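Local coordinates for protein putative acetyltransferase (Nocardia farcinica, PDB 3D9W) that probably transfers an acetyl group from acetyl-coenzyme A to the amino group of arylamines, at residues 121-126 / 193-198. Residues are numbered along the deposited sequence; the frame is centred on the assembly and turned at random.
Sequences LLRVTT and FTTAPQ
L121 and F193 meet on one face of the antiparallel sheet of this arylamine N-acetyltransferase, where the end of strand 188-193 and the loop that follows it reach, across strand 99-107, the side chains of strand 117-125. The two strands are not neighbours: strand 99-107 runs between them, and the backbones stay apart, with 8.6 Å from CA of L121 to CA of F193. Side chains therefore make the whole contact.

The apolar part is a CH-pi contact. CD1 of L121 lies over one face of the F193 ring, 3.9 Å from its centroid and 28° off the normal, displaced toward the root of the ring. The F193 side chain crosses that of L121 at about a right angle; its chi1 of 68° sets CG between backbone N and carbonyl carbon and presents a flat face to the methyl. A branched leucine tip and a broad aromatic face suit this buried place, where both side chains also touch M134 and the ring stacks with W177.

Farther along, the contact becomes looser and more open to solvent. R123 is stretched out, CG anti to its own nitrogen (chi1 175°), and the side chain, which touches T101 and H103 of the intervening strand, carries its charged end to a partly exposed place beside T195. T195 offers a methyl there rather than its hydroxyl: CG2 sits at the guanidinium edge, near its plane, 4.3 Å from NH1 of R123.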
# COMPACT_ATOMS: atom_id res chain seq x y z
N LEU A 121 0.71 -0.62 8.14
CA LEU A 121 -0.34 0.36 8.38
C LEU A 121 0.25 1.46 9.22
O LEU A 121 1.18 1.23 9.99
CB LEU A 121 -1.53 -0.27 9.12
CG LEU A 121 -2.43 -1.24 8.33
CD1 LEU A 121 -3.47 -1.86 9.27
CD2 LEU A 121 -3.11 -0.50 7.16
N LEU A 122 -0.29 2.67 9.08
CA LEU A 122 0.21 3.80 9.85
C LEU A 122 -0.88 4.48 10.69
O LEU A 122 -1.93 4.87 10.17
CB LEU A 122 0.86 4.82 8.91
CG LEU A 122 2.04 4.35 8.07
CD1 LEU A 122 2.47 5.43 7.09
CD2 LEU A 122 3.19 3.98 8.99
N ARG A 123 -0.63 4.58 11.99
CA ARG A 123 -1.52 5.23 12.96
C ARG A 123 -0.95 6.66 13.04
O ARG A 123 0.18 6.87 13.50
CB ARG A 123 -1.41 4.52 14.31
CG ARG A 123 -2.18 5.15 15.47
CD ARG A 123 -1.66 4.61 16.80
NE ARG A 123 -2.24 5.26 17.97
CZ ARG A 123 -3.28 4.79 18.65
NH1 ARG A 123 -3.87 3.66 18.27
NH2 ARG A 123 -3.75 5.44 19.71
N VAL A 124 -1.74 7.63 12.58
CA VAL A 124 -1.29 9.02 12.54
C VAL A 124 -2.08 10.03 13.39
O VAL A 124 -3.30 9.93 13.52
CB VAL A 124 -1.30 9.51 11.07
CG1 VAL A 124 -0.61 10.86 10.93
CG2 VAL A 124 -0.64 8.47 10.19
N THR A 125 -1.36 11.01 13.94
CA THR A 125 -1.97 12.05 14.77
C THR A 125 -1.59 13.45 14.26
O THR A 125 -0.42 13.74 14.03
CB THR A 125 -1.49 11.93 16.22
OG1 THR A 125 -0.08 12.15 16.28
CG2 THR A 125 -1.82 10.55 16.76
N THR A 126 -2.59 14.32 14.09
CA THR A 126 -2.33 15.66 13.60
C THR A 126 -2.14 16.65 14.75
O THR A 126 -2.19 16.27 15.92
CB THR A 126 -3.47 16.18 12.68
OG1 THR A 126 -4.55 16.72 13.47
CG2 THR A 126 -3.98 15.05 11.80
N PHE A 193 -6.31 -5.89 11.97
CA PHE A 193 -5.08 -5.41 12.59
C PHE A 193 -5.23 -5.11 14.07
O PHE A 193 -6.34 -4.85 14.55
CB PHE A 193 -4.54 -4.17 11.87
CG PHE A 193 -5.39 -2.94 12.04
CD1 PHE A 193 -6.47 -2.71 11.20
CD2 PHE A 193 -5.08 -1.99 12.99
CE1 PHE A 193 -7.21 -1.55 11.30
CE2 PHE A 193 -5.81 -0.82 13.11
CZ PHE A 193 -6.88 -0.60 12.26
N THR A 194 -4.12 -5.16 14.79
CA THR A 194 -4.10 -4.88 16.21
C THR A 194 -3.46 -3.51 16.39
O THR A 194 -3.01 -2.91 15.43
CB THR A 194 -3.28 -5.93 17.00
OG1 THR A 194 -1.90 -5.86 16.64
CG2 THR A 194 -3.82 -7.32 16.73
N THR A 195 -3.41 -3.03 17.62
CA THR A 195 -2.82 -1.73 17.86
C THR A 195 -1.44 -1.84 18.46
O THR A 195 -0.94 -0.91 19.09
CB THR A 195 -3.70 -0.88 18.77
OG1 THR A 195 -4.04 -1.64 19.92
CG2 THR A 195 -4.95 -0.45 18.03
N ALA A 196 -0.82 -2.99 18.27
CA ALA A 196 0.53 -3.23 18.78
C ALA A 196 1.50 -2.28 18.06
O ALA A 196 1.53 -2.23 16.83
CB ALA A 196 0.93 -4.67 18.52
N PRO A 197 2.31 -1.53 18.82
CA PRO A 197 3.29 -0.60 18.25
C PRO A 197 4.24 -1.36 17.33
O PRO A 197 4.82 -2.36 17.74
CB PRO A 197 4.00 -0.05 19.47
CG PRO A 197 2.95 -0.08 20.51
CD PRO A 197 2.31 -1.43 20.29
N GLN A 198 4.39 -0.89 16.10
CA GLN A 198 5.27 -1.54 15.13
C GLN A 198 6.34 -0.56 14.66
O GLN A 198 6.11 0.64 14.59
CB GLN A 198 4.46 -2.06 13.94
CG GLN A 198 3.54 -3.22 14.31
CD GLN A 198 4.27 -4.54 14.45
OE1 GLN A 198 4.56 -5.22 13.46
NE2 GLN A 198 4.59 -4.91 15.69